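Long-range contacts in LipS lipolytic enzyme (Unidentified, PDB 4FBL), which probably hydrolyses ester bonds of lipids as a thermostable lipase of the alpha/beta hydrolase fold: residues C[44-49]-C[79-85]; C[152-156]-C[238-242]; C[85-89]-C[103-108]; C[162-167]-C[200-204]. One frame throughout, in Å; residues are numbered along the deposited sequence.

Along the chain, interactions 1 and 3 come first and share R85. Interaction 4 follows, nested inside the loop that interaction 2 closes. Interaction 1 sits at one end of the mixed sheet, where strand 45-47 pairs with 80-83. Interaction 3 continues from strand 80-83 to helix 101-118. Interaction 2, with its centre about 26 Å from that of interaction 1, lies on the opposite side of the chain's centre. It joins the loop after strand 147-151 to helix 235-243. Interaction 4 pairs helices 160-166 and 200-213, which come between strands 147-151 and 221-226 along the chain. It touches interaction 3 where W104 meets H202. The H89 and L203 side chains lie about 7 Å from bound spermidine.

Interaction 1: C[44-49]-C[79-85]; sequences PLYSVG and YTVATPR
L45 and S47 pair with T83 and V81 through backbone hydrogen bonds. L45 N donates to T83 O at 3.1 Å, and T83 N returns a bond to L45 O at 2.8 Å. S47 N reaches V81 O at 2.9 Å, and V81 N answers to S47 O. Between these two hydrogen-bonded antiparallel pairs, Y46 and A82 form a non-hydrogen-bonded pair. The Y46 ring lies obliquely beside A82, with CE1 3.7 Å from A82 CB. With CG beside the backbone N (chi1 -73°), the ring runs along the neighbouring strand, and OH comes 3.7 Å from P84 CA. A water in the ring plane bridges Y46 OH to R85 N. A second water links S47 OG to Y79 O. At the far end T80 OG1 accepts from G49 N at 2.8 Å and is also hydrogen-bonded to S50 O. A valine in place of T80 would probably leave G49 N without its acceptor and S50 O without its mate, freeing this end of the ladder to shift. A side chain at G49 would run into Y79 O. Strand 45-47 is outermost here, and antiparallel to its neighbour like the second strand of the canonical alpha/beta hydrolase sheet. L45, S47 and T83 rest on helix 68-76. On the other face, Y46 meets W114 edge-to-face and A82 packs on W114 and L115 of helix 101-118. Strand 80-83 continues the sheet to strand 52-57.

Interaction 2: C[152-156]-C[238-242]; sequences NAALR and ELIYN
A153, L155 and R156 meet L239 and I240, joining the loop after strand 147-151 to helix 235-243 of the alpha/beta hydrolase fold. The backbone of the loop folds into an inverse gamma turn at A154, with a weak hydrogen bond from L155 N to A153 O. The turn leaves A153 and L155 both facing the helix, while A154 faces away. No hydrogen bond crosses the contact. Three apolar contacts join the two segments. I240 reaches across with CG1 beside its backbone N and an extended chi2 of 167°. This carries CD1 to 3.7 Å from A153 CB. L155 lies at about a right angle to I240, with its CD2 branch 3.8 Å from I240 CG1. The same methyl also meets L239 CD1 at 4.0 Å, so L155 CD2 fits between the two helix residues. The second kind of contact is between an aliphatic stem and a methyl. R156 crosses L239 at about a right angle and offers its CG and CD rather than its guanidinium. The charged end is engaged elsewhere, in salt bridges from NH1 to E158 and from NH2 to E211 of the second subunit. R156 also packs on R156 of that subunit, so this edge of the contact reaches the dimer interface. The bend of the R156 chain at chi3 turns the guanidinium off the line of the stem, and the closest point on the helix is L239 CD1, 3.8 Å from R156 CD.

Interaction 3: C[85-89]-C[103-108]; sequences RLTGH and DWTADI
L86 and T87 lie beside W104 and D103 of helix 101-118, with CA atoms 6.1 Å apart for L86 and W104, at the start of a type II turn from L86 to H89 closed by H89 N to L86 O. At the third position of the turn, G88 has a positive phi, where a side chain would be jammed against T87 O. T87 is held through its N-H, its hydroxyl and its carbonyl. D107 OD2 accepts T87 N at 3.0 Å in a nearly straight bond (173°), met from above the carboxylate plane. The same oxygen takes T87 OG1 at 2.7 Å through its syn lone pair. T87 OG1 stands beside its own backbone N (chi1 -52°), which lets both donors converge on one oxygen. A leucine in place of D107 would probably leave T87 N and the T87 hydroxyl without their acceptor and let the turn drift from the helix. One turn earlier on the same helix, W104 NE1 donates to T87 O at 3.0 Å, with the carbonyl oxygen near the indole plane. L86 CB packs 3.9 Å from W104 CD1. H89 turns its edge to the face of W104 in an offset edge-to-face pair, the planes at 74°. H89 NE2, 3.7 Å from W104 CZ2, is buried there with no polar partner in the model. H89 ND1 is hydrogen-bonded to G62 O, and G62 lines the spermidine pocket. The turn is thus part of the loop after strand 80-83 of this alpha/beta hydrolase, close to the pocket and tied to G62 through H89.

Interaction 4: C[162-167]-C[200-204]; sequences LAALAF and IKHLI
K201 runs across A166 and F167, where helices 160-166 and 200-213 meet with segment axes 9.0 Å apart at 119°. K201 CB starts 4.2 Å from A166 CB and nears F167 CZ. CG sits between the backbone N and the carbonyl carbon (chi1 73°), the crowded position. From there the chain bends at chi3 and chi4 and curls past A166 O and the F167 ring. CD lies 3.8 Å from F167 CE1. CE is 3.7 Å from the same ring atom, approached obliquely, and 3.5 Å from A166 O. NZ donates to P198 O and, at 2.8 Å, to a water that in turn donates to A166 O. A second water donates to A166 O and accepts from K201 N, with a weak bond from NZ. One residue earlier, I200 sets CG2 3.8 Å from L162 CG and CD1 against L165 CB. I204 CD1 reaches A163 CA and A166 CB. The region probably belongs to the cap over the catalytic core, and F167 and K201 also pack on T105 and S102 of the second subunit. The isoleucine and leucine contacts are thus apolar, while the A166 carbonyl and the K201 ammonium are joined through two waters.

Interaction 1: C[44-49]-C[79-85]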
loop_
_atom_site.group_PDB
_atom_site.type_symbol
_atom_site.label_atom_id
_atom_site.label_comp_id
_atom_site.label_asym_id
_atom_site.label_seq_id
_atom_site.Cartn_x
_atom_site.Cartn_y
_atom_site.Cartn_z
ATOM N N PRO C 44 -0.374 -9.970 -26.056
ATOM C CA PRO C 44 0.964 -9.552 -25.614
ATOM C C PRO C 44 1.829 -9.426 -26.865
ATOM O O PRO C 44 1.424 -9.912 -27.933
ATOM C CB PRO C 44 1.456 -10.735 -24.786
ATOM C CG PRO C 44 0.586 -11.905 -25.174
ATOM C CD PRO C 44 -0.717 -11.342 -25.619
ATOM N N LEU C 45 2.994 -8.804 -26.750
ATOM C CA LEU C 45 3.970 -8.759 -27.839
ATOM C C LEU C 45 5.314 -9.261 -27.319
ATOM O O LEU C 45 5.810 -8.765 -26.318
ATOM C CB LEU C 45 4.045 -7.322 -28.375
ATOM C CG LEU C 45 5.290 -6.702 -29.077
ATOM C CD1 LEU C 45 6.339 -7.689 -29.613
ATOM C CD2 LEU C 45 4.911 -5.636 -30.123
ATOM N N TYR C 46 5.835 -10.322 -27.943
ATOM C CA TYR C 46 7.101 -10.954 -27.635
ATOM C C TYR C 46 7.854 -10.892 -28.983
ATOM O O TYR C 46 7.254 -11.134 -30.057
ATOM C CB TYR C 46 6.914 -12.407 -27.142
ATOM C CG TYR C 46 6.348 -12.428 -25.760
ATOM C CD1 TYR C 46 7.183 -12.211 -24.622
ATOM C CD2 TYR C 46 4.973 -12.606 -25.552
ATOM C CE1 TYR C 46 6.653 -12.154 -23.334
ATOM C CE2 TYR C 46 4.427 -12.550 -24.243
ATOM C CZ TYR C 46 5.268 -12.312 -23.152
ATOM O OH TYR C 46 4.730 -12.297 -21.881
ATOM N N SER C 47 9.108 -10.449 -28.967
ATOM C CA SER C 47 9.865 -10.337 -30.227
ATOM C C SER C 47 11.295 -10.666 -29.859
ATOM O O SER C 47 11.807 -10.109 -28.884
ATOM C CB SER C 47 9.723 -8.941 -30.800
ATOM O OG SER C 47 10.663 -8.767 -31.851
ATOM N N VAL C 48 11.911 -11.638 -30.540
ATOM C CA VAL C 48 13.275 -11.993 -30.136
ATOM C C VAL C 48 14.255 -11.277 -31.080
ATOM O O VAL C 48 14.029 -11.268 -32.274
ATOM C CB VAL C 48 13.479 -13.476 -30.247
ATOM C CG1 VAL C 48 14.959 -13.897 -29.807
ATOM C CG2 VAL C 48 12.335 -14.206 -29.508
ATOM N N GLY C 49 15.319 -10.674 -30.547
ATOM C CA GLY C 49 16.219 -9.830 -31.376
ATOM C C GLY C 49 17.632 -9.989 -30.810
ATOM O O GLY C 49 18.061 -11.096 -30.557
ATOM N N TYR C 79 15.961 -4.798 -30.738
ATOM C CA TYR C 79 16.000 -5.309 -29.343
ATOM C C TYR C 79 15.093 -6.536 -29.155
ATOM O O TYR C 79 14.124 -6.601 -29.823
ATOM C CB TYR C 79 15.561 -4.170 -28.345
ATOM C CG TYR C 79 16.562 -3.001 -28.407
ATOM C CD1 TYR C 79 17.877 -3.178 -27.970
ATOM C CD2 TYR C 79 16.214 -1.786 -28.998
ATOM C CE1 TYR C 79 18.848 -2.166 -28.111
ATOM C CE2 TYR C 79 17.190 -0.728 -29.094
ATOM C CZ TYR C 79 18.473 -0.948 -28.670
ATOM O OH TYR C 79 19.383 0.097 -28.722
ATOM N N THR C 80 15.421 -7.454 -28.269
ATOM C CA THR C 80 14.447 -8.444 -27.733
ATOM C C THR C 80 13.425 -7.664 -26.836
ATOM O O THR C 80 13.845 -6.704 -26.142
ATOM C CB THR C 80 15.194 -9.535 -26.955
ATOM O OG1 THR C 80 16.084 -10.235 -27.865
ATOM C CG2 THR C 80 14.267 -10.577 -26.312
ATOM N N VAL C 81 12.125 -7.995 -26.967
ATOM C CA VAL C 81 10.996 -7.236 -26.387
ATOM C C VAL C 81 10.025 -8.208 -25.720
ATOM O O VAL C 81 9.615 -9.208 -26.357
ATOM C CB VAL C 81 10.220 -6.337 -27.392
ATOM C CG1 VAL C 81 9.139 -5.514 -26.649
ATOM C CG2 VAL C 81 11.154 -5.290 -28.095
ATOM N N ALA C 82 9.704 -7.975 -24.441
ATOM C CA ALA C 82 8.566 -8.684 -23.761
ATOM C C ALA C 82 7.586 -7.612 -23.296
ATOM O O ALA C 82 7.950 -6.778 -22.422
ATOM C CB ALA C 82 9.050 -9.517 -22.544
ATOM N N THR C 83 6.341 -7.667 -23.831
ATOM C CA THR C 83 5.281 -6.777 -23.466
ATOM C C THR C 83 4.171 -7.696 -22.960
ATOM O O THR C 83 3.322 -8.091 -23.732
ATOM C CB THR C 83 4.749 -5.981 -24.664
ATOM O OG1 THR C 83 5.889 -5.385 -25.262
ATOM C CG2 THR C 83 3.795 -4.836 -24.186
ATOM N N PRO C 84 4.171 -8.045 -21.664
ATOM C CA PRO C 84 3.200 -9.050 -21.171
ATOM C C PRO C 84 1.786 -8.537 -21.027
ATOM O O PRO C 84 1.581 -7.347 -20.793
ATOM C CB PRO C 84 3.718 -9.388 -19.732
ATOM C CG PRO C 84 4.566 -8.160 -19.344
ATOM C CD PRO C 84 5.187 -7.686 -20.667
ATOM N N ARG C 85 0.846 -9.481 -21.005
ATOM C CA ARG C 85 -0.548 -9.178 -20.734
ATOM C C ARG C 85 -0.688 -9.501 -19.218
ATOM O O ARG C 85 -0.572 -10.661 -18.814
ATOM C CB ARG C 85 -1.497 -10.077 -21.562
ATOM C CG ARG C 85 -2.978 -9.668 -21.361
ATOM C CD ARG C 85 -3.932 -10.601 -22.233
ATOM N NE ARG C 85 -3.645 -12.013 -21.972
ATOM C CZ ARG C 85 -4.082 -12.699 -20.927
ATOM N NH1 ARG C 85 -4.779 -12.128 -19.930
ATOM N NH2 ARG C 85 -3.795 -13.964 -20.883
HETATM O O HOH W 1 1.883 -12.422 -21.338
HETATM O O HOH W 2 13.018 -7.679 -32.207
#

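Interaction 2: C[152-156]-C[238-242]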
loop_
_atom_site.group_PDB
_atom_site.type_symbol
_atom_site.label_atom_id
_atom_site.label_comp_id
_atom_site.label_asym_id
_atom_site.label_seq_id
_atom_site.Cartn_x
_atom_site.Cartn_y
_atom_site.Cartn_z
ATOM N N ASN C 152 4.595 8.213 -16.311
ATOM C CA ASN C 152 3.422 8.535 -15.470
ATOM C C ASN C 152 3.132 7.509 -14.347
ATOM O O ASN C 152 1.999 7.058 -14.162
ATOM C CB ASN C 152 2.197 8.681 -16.390
ATOM C CG ASN C 152 2.206 9.968 -17.134
ATOM O OD1 ASN C 152 2.805 10.949 -16.683
ATOM N ND2 ASN C 152 1.571 9.985 -18.327
ATOM N N ALA C 153 4.191 7.118 -13.634
ATOM C CA ALA C 153 4.165 5.971 -12.748
ATOM C C ALA C 153 3.229 6.237 -11.552
ATOM O O ALA C 153 3.305 7.304 -10.983
ATOM C CB ALA C 153 5.586 5.672 -12.234
ATOM N N ALA C 154 2.378 5.260 -11.229
ATOM C CA ALA C 154 1.292 5.424 -10.247
ATOM C C ALA C 154 1.758 4.961 -8.822
ATOM O O ALA C 154 1.341 3.913 -8.292
ATOM C CB ALA C 154 0.076 4.622 -10.707
ATOM N N LEU C 155 2.691 5.688 -8.266
ATOM C CA LEU C 155 3.181 5.371 -6.851
ATOM C C LEU C 155 2.173 5.878 -5.787
ATOM O O LEU C 155 1.871 5.149 -4.814
ATOM C CB LEU C 155 4.535 5.951 -6.625
ATOM C CG LEU C 155 5.744 5.049 -6.975
ATOM C CD1 LEU C 155 5.852 4.695 -8.430
ATOM C CD2 LEU C 155 6.976 5.860 -6.655
ATOM N N ARG C 156 1.647 7.098 -6.003
ATOM C CA ARG C 156 0.693 7.781 -5.060
ATOM C C ARG C 156 -0.500 8.296 -5.841
ATOM O O ARG C 156 -0.343 9.237 -6.628
ATOM C CB ARG C 156 1.413 8.933 -4.377
ATOM C CG ARG C 156 2.571 8.500 -3.499
ATOM C CD ARG C 156 3.175 9.800 -2.722
ATOM N NE ARG C 156 2.842 9.764 -1.297
ATOM C CZ ARG C 156 1.759 10.302 -0.729
ATOM N NH1 ARG C 156 0.867 11.007 -1.437
ATOM N NH2 ARG C 156 1.566 10.167 0.568
ATOM N N GLU C 238 8.346 13.935 -9.722
ATOM C CA GLU C 238 9.292 14.582 -8.767
ATOM C C GLU C 238 9.653 13.663 -7.613
ATOM O O GLU C 238 10.818 13.574 -7.217
ATOM C CB GLU C 238 8.767 15.957 -8.282
ATOM C CG GLU C 238 8.733 16.943 -9.486
ATOM C CD GLU C 238 7.872 18.192 -9.301
ATOM O OE1 GLU C 238 8.433 19.284 -9.601
ATOM O OE2 GLU C 238 6.660 18.099 -8.924
ATOM N N LEU C 239 8.635 12.950 -7.144
ATOM C CA LEU C 239 8.738 11.996 -6.086
ATOM C C LEU C 239 9.818 10.960 -6.417
ATOM O O LEU C 239 10.732 10.690 -5.612
ATOM C CB LEU C 239 7.372 11.264 -5.987
ATOM C CG LEU C 239 6.747 10.717 -4.691
ATOM C CD1 LEU C 239 6.352 9.237 -4.671
ATOM C CD2 LEU C 239 7.434 11.197 -3.301
ATOM N N ILE C 240 9.687 10.355 -7.611
ATOM C CA ILE C 240 10.704 9.440 -8.092
ATOM C C ILE C 240 12.079 10.113 -8.277
ATOM O O ILE C 240 13.113 9.582 -7.862
ATOM C CB ILE C 240 10.229 8.794 -9.422
ATOM C CG1 ILE C 240 8.888 8.064 -9.134
ATOM C CG2 ILE C 240 11.305 7.823 -9.993
ATOM C CD1 ILE C 240 8.139 7.640 -10.393
ATOM N N TYR C 241 12.107 11.264 -8.922
ATOM C CA TYR C 241 13.391 11.881 -9.210
ATOM C C TYR C 241 14.142 12.124 -7.891
ATOM O O TYR C 241 15.335 11.832 -7.761
ATOM C CB TYR C 241 13.165 13.174 -9.997
ATOM C CG TYR C 241 14.480 13.882 -10.380
ATOM C CD1 TYR C 241 15.112 13.586 -11.593
ATOM C CD2 TYR C 241 15.108 14.821 -9.480
ATOM C CE1 TYR C 241 16.299 14.223 -11.978
ATOM C CE2 TYR C 241 16.339 15.438 -9.836
ATOM C CZ TYR C 241 16.908 15.145 -11.095
ATOM O OH TYR C 241 18.113 15.708 -11.519
ATOM N N ASN C 242 13.418 12.617 -6.894
ATOM C CA ASN C 242 14.032 13.001 -5.631
ATOM C C ASN C 242 14.327 11.810 -4.712
ATOM O O ASN C 242 15.152 11.953 -3.864
ATOM C CB ASN C 242 13.092 13.962 -4.861
ATOM C CG ASN C 242 12.949 15.314 -5.507
ATOM O OD1 ASN C 242 13.907 15.882 -6.093
ATOM N ND2 ASN C 242 11.739 15.882 -5.359
#

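Interaction 3: C[85-89]-C[103-108]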
loop_
_atom_site.group_PDB
_atom_site.type_symbol
_atom_site.label_atom_id
_atom_site.label_comp_id
_atom_site.label_asym_id
_atom_site.label_seq_id
_atom_site.Cartn_x
_atom_site.Cartn_y
_atom_site.Cartn_z
ATOM N N ARG C 85 0.846 -9.481 -21.005
ATOM C CA ARG C 85 -0.548 -9.178 -20.734
ATOM C C ARG C 85 -0.688 -9.501 -19.218
ATOM O O ARG C 85 -0.572 -10.661 -18.814
ATOM C CB ARG C 85 -1.497 -10.077 -21.562
ATOM C CG ARG C 85 -2.978 -9.668 -21.361
ATOM C CD ARG C 85 -3.932 -10.601 -22.233
ATOM N NE ARG C 85 -3.645 -12.013 -21.972
ATOM C CZ ARG C 85 -4.082 -12.699 -20.927
ATOM N NH1 ARG C 85 -4.779 -12.128 -19.930
ATOM N NH2 ARG C 85 -3.795 -13.964 -20.883
ATOM N N LEU C 86 -0.945 -8.485 -18.387
ATOM C CA LEU C 86 -1.062 -8.831 -16.923
ATOM C C LEU C 86 -2.244 -9.758 -16.640
ATOM O O LEU C 86 -3.243 -9.739 -17.357
ATOM C CB LEU C 86 -1.164 -7.593 -16.065
ATOM C CG LEU C 86 0.057 -6.703 -16.237
ATOM C CD1 LEU C 86 -0.066 -5.351 -15.429
ATOM C CD2 LEU C 86 1.409 -7.461 -15.948
ATOM N N THR C 87 -2.123 -10.595 -15.613
ATOM C CA THR C 87 -3.198 -11.467 -15.167
ATOM C C THR C 87 -4.537 -10.718 -15.030
ATOM O O THR C 87 -4.594 -9.622 -14.443
ATOM C CB THR C 87 -2.806 -12.074 -13.774
ATOM O OG1 THR C 87 -1.483 -12.664 -13.907
ATOM C CG2 THR C 87 -3.903 -13.157 -13.266
ATOM N N GLY C 88 -5.624 -11.309 -15.540
ATOM C CA GLY C 88 -6.905 -10.663 -15.404
ATOM C C GLY C 88 -7.180 -9.513 -16.324
ATOM O O GLY C 88 -8.298 -8.935 -16.270
ATOM N N HIS C 89 -6.174 -9.125 -17.160
ATOM C CA HIS C 89 -6.339 -7.990 -18.108
ATOM C C HIS C 89 -6.546 -8.455 -19.582
ATOM O O HIS C 89 -6.061 -9.579 -19.999
ATOM C CB HIS C 89 -5.177 -6.977 -18.048
ATOM C CG HIS C 89 -5.029 -6.337 -16.724
ATOM N ND1 HIS C 89 -5.258 -4.997 -16.511
ATOM C CD2 HIS C 89 -4.786 -6.876 -15.511
ATOM C CE1 HIS C 89 -5.104 -4.722 -15.229
ATOM N NE2 HIS C 89 -4.789 -5.832 -14.613
ATOM N N ASP C 103 -0.051 -11.785 -8.258
ATOM C CA ASP C 103 -0.129 -12.145 -9.672
ATOM C C ASP C 103 0.717 -11.175 -10.511
ATOM O O ASP C 103 1.467 -11.620 -11.334
ATOM C CB ASP C 103 -1.578 -12.060 -10.199
ATOM C CG ASP C 103 -2.538 -13.114 -9.522
ATOM O OD1 ASP C 103 -2.085 -14.156 -9.076
ATOM O OD2 ASP C 103 -3.744 -12.902 -9.419
ATOM N N TRP C 104 0.557 -9.870 -10.358
ATOM C CA TRP C 104 1.172 -8.950 -11.294
ATOM C C TRP C 104 2.674 -8.853 -11.139
ATOM O O TRP C 104 3.395 -8.646 -12.114
ATOM C CB TRP C 104 0.543 -7.532 -11.270
ATOM C CG TRP C 104 -0.967 -7.633 -11.550
ATOM C CD1 TRP C 104 -1.595 -8.568 -12.328
ATOM C CD2 TRP C 104 -2.022 -6.849 -10.941
ATOM N NE1 TRP C 104 -2.972 -8.407 -12.298
ATOM C CE2 TRP C 104 -3.266 -7.366 -11.443
ATOM C CE3 TRP C 104 -2.028 -5.809 -9.989
ATOM C CZ2 TRP C 104 -4.509 -6.855 -11.061
ATOM C CZ3 TRP C 104 -3.305 -5.263 -9.583
ATOM C CH2 TRP C 104 -4.513 -5.771 -10.166
ATOM N N THR C 105 3.152 -8.952 -9.919
ATOM C CA THR C 105 4.603 -8.933 -9.728
ATOM C C THR C 105 5.186 -10.270 -10.256
ATOM O O THR C 105 6.318 -10.310 -10.797
ATOM C CB THR C 105 4.999 -8.702 -8.242
ATOM O OG1 THR C 105 4.208 -9.524 -7.347
ATOM C CG2 THR C 105 4.863 -7.240 -7.880
ATOM N N ALA C 106 4.455 -11.375 -10.069
ATOM C CA ALA C 106 4.893 -12.641 -10.663
ATOM C C ALA C 106 4.884 -12.566 -12.200
ATOM O O ALA C 106 5.754 -13.216 -12.863
ATOM C CB ALA C 106 4.056 -13.893 -10.157
ATOM N N ASP C 107 3.969 -11.777 -12.794
ATOM C CA ASP C 107 4.005 -11.643 -14.246
ATOM C C ASP C 107 5.295 -10.935 -14.688
ATOM O O ASP C 107 5.890 -11.312 -15.717
ATOM C CB ASP C 107 2.829 -10.865 -14.825
ATOM C CG ASP C 107 1.472 -11.582 -14.620
ATOM O OD1 ASP C 107 1.394 -12.799 -14.783
ATOM O OD2 ASP C 107 0.511 -10.911 -14.246
ATOM N N ILE C 108 5.686 -9.907 -13.954
ATOM C CA ILE C 108 6.920 -9.141 -14.256
ATOM C C ILE C 108 8.161 -10.011 -14.054
ATOM O O ILE C 108 9.036 -9.997 -14.885
ATOM C CB ILE C 108 7.012 -7.974 -13.373
ATOM C CG1 ILE C 108 5.775 -7.075 -13.615
ATOM C CG2 ILE C 108 8.353 -7.189 -13.603
ATOM C CD1 ILE C 108 5.446 -6.617 -15.173
#

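Interaction 4: C[162-167]-C[200-204]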
loop_
_atom_site.group_PDB
_atom_site.type_symbol
_atom_site.label_atom_id
_atom_site.label_comp_id
_atom_site.label_asym_id
_atom_site.label_seq_id
_atom_site.Cartn_x
_atom_site.Cartn_y
_atom_site.Cartn_z
ATOM N N LEU C 162 -10.811 6.849 -3.968
ATOM C CA LEU C 162 -10.301 5.509 -4.363
ATOM C C LEU C 162 -10.000 4.640 -3.105
ATOM O O LEU C 162 -10.408 3.489 -3.018
ATOM C CB LEU C 162 -8.974 5.716 -5.125
ATOM C CG LEU C 162 -8.468 4.519 -5.837
ATOM C CD1 LEU C 162 -9.247 4.233 -7.117
ATOM C CD2 LEU C 162 -6.980 4.845 -6.037
ATOM N N ALA C 163 -9.264 5.245 -2.166
ATOM C CA ALA C 163 -8.831 4.550 -0.920
ATOM C C ALA C 163 -10.098 4.027 -0.184
ATOM O O ALA C 163 -10.087 2.935 0.397
ATOM C CB ALA C 163 -8.001 5.521 -0.094
ATOM N N ALA C 164 -11.227 4.758 -0.275
ATOM C CA ALA C 164 -12.493 4.292 0.366
ATOM C C ALA C 164 -13.188 3.173 -0.331
ATOM O O ALA C 164 -14.139 2.589 0.227
ATOM C CB ALA C 164 -13.537 5.488 0.580
ATOM N N LEU C 165 -12.713 2.827 -1.544
ATOM C CA LEU C 165 -13.171 1.610 -2.209
ATOM C C LEU C 165 -12.293 0.389 -1.908
ATOM O O LEU C 165 -12.722 -0.777 -2.134
ATOM C CB LEU C 165 -13.251 1.845 -3.729
ATOM C CG LEU C 165 -14.307 2.944 -4.082
ATOM C CD1 LEU C 165 -13.992 3.643 -5.450
ATOM C CD2 LEU C 165 -15.720 2.365 -3.978
ATOM N N ALA C 166 -11.105 0.610 -1.347
ATOM C CA ALA C 166 -10.167 -0.548 -1.178
ATOM C C ALA C 166 -10.705 -1.676 -0.312
ATOM O O ALA C 166 -10.677 -2.877 -0.688
ATOM C CB ALA C 166 -8.798 -0.025 -0.662
ATOM N N PHE C 167 -11.197 -1.344 0.896
ATOM C CA PHE C 167 -11.732 -2.412 1.773
ATOM C C PHE C 167 -13.171 -2.203 2.240
ATOM O O PHE C 167 -13.501 -2.513 3.386
ATOM C CB PHE C 167 -10.852 -2.565 3.033
ATOM C CG PHE C 167 -9.458 -3.028 2.718
ATOM C CD1 PHE C 167 -9.236 -4.361 2.405
ATOM C CD2 PHE C 167 -8.413 -2.130 2.664
ATOM C CE1 PHE C 167 -8.002 -4.828 2.101
ATOM C CE2 PHE C 167 -7.114 -2.588 2.330
ATOM C CZ PHE C 167 -6.907 -3.934 2.052
ATOM N N ILE C 200 -8.894 -2.812 -6.736
ATOM C CA ILE C 200 -8.303 -1.490 -6.301
ATOM C C ILE C 200 -7.218 -1.540 -5.162
ATOM O O ILE C 200 -6.204 -0.790 -5.187
ATOM C CB ILE C 200 -9.422 -0.456 -5.879
ATOM C CG1 ILE C 200 -10.354 -0.136 -7.133
ATOM C CG2 ILE C 200 -8.813 0.751 -5.150
ATOM C CD1 ILE C 200 -11.574 0.816 -6.859
ATOM N N LYS C 201 -7.423 -2.439 -4.215
ATOM C CA LYS C 201 -6.474 -2.554 -3.084
ATOM C C LYS C 201 -5.010 -2.904 -3.608
ATOM O O LYS C 201 -4.002 -2.319 -3.161
ATOM C CB LYS C 201 -7.003 -3.563 -2.055
ATOM C CG LYS C 201 -6.939 -4.995 -2.459
ATOM C CD LYS C 201 -7.516 -6.003 -1.436
ATOM C CE LYS C 201 -9.043 -5.862 -1.276
ATOM N NZ LYS C 201 -9.846 -6.459 -2.421
ATOM N N HIS C 202 -4.959 -3.750 -4.637
ATOM C CA HIS C 202 -3.696 -4.132 -5.309
ATOM C C HIS C 202 -3.022 -3.034 -6.057
ATOM O O HIS C 202 -1.773 -2.994 -6.077
ATOM C CB HIS C 202 -4.053 -5.320 -6.192
ATOM C CG HIS C 202 -4.550 -6.439 -5.346
ATOM N ND1 HIS C 202 -5.834 -6.971 -5.421
ATOM C CD2 HIS C 202 -3.909 -7.126 -4.372
ATOM C CE1 HIS C 202 -5.965 -7.929 -4.516
ATOM N NE2 HIS C 202 -4.796 -8.059 -3.879
ATOM N N LEU C 203 -3.776 -2.128 -6.695
ATOM C CA LEU C 203 -3.139 -0.974 -7.266
ATOM C C LEU C 203 -2.408 -0.171 -6.231
ATOM O O LEU C 203 -1.257 0.317 -6.446
ATOM C CB LEU C 203 -4.155 -0.082 -7.991
ATOM C CG LEU C 203 -3.765 1.327 -8.481
ATOM C CD1 LEU C 203 -2.695 1.395 -9.528
ATOM C CD2 LEU C 203 -4.992 2.181 -9.027
ATOM N N ILE C 204 -3.061 0.079 -5.098
ATOM C CA ILE C 204 -2.472 0.974 -4.063
ATOM C C ILE C 204 -1.225 0.250 -3.428
ATOM O O ILE C 204 -0.212 0.901 -3.159
ATOM C CB ILE C 204 -3.559 1.280 -2.931
ATOM C CG1 ILE C 204 -4.555 2.360 -3.434
ATOM C CG2 ILE C 204 -2.877 1.855 -1.713
ATOM C CD1 ILE C 204 -5.938 2.392 -2.725
HETATM O O HOH W 3 -10.080 -3.278 -3.394
HETATM O O HOH W 4 -12.014 -5.493 -0.957
#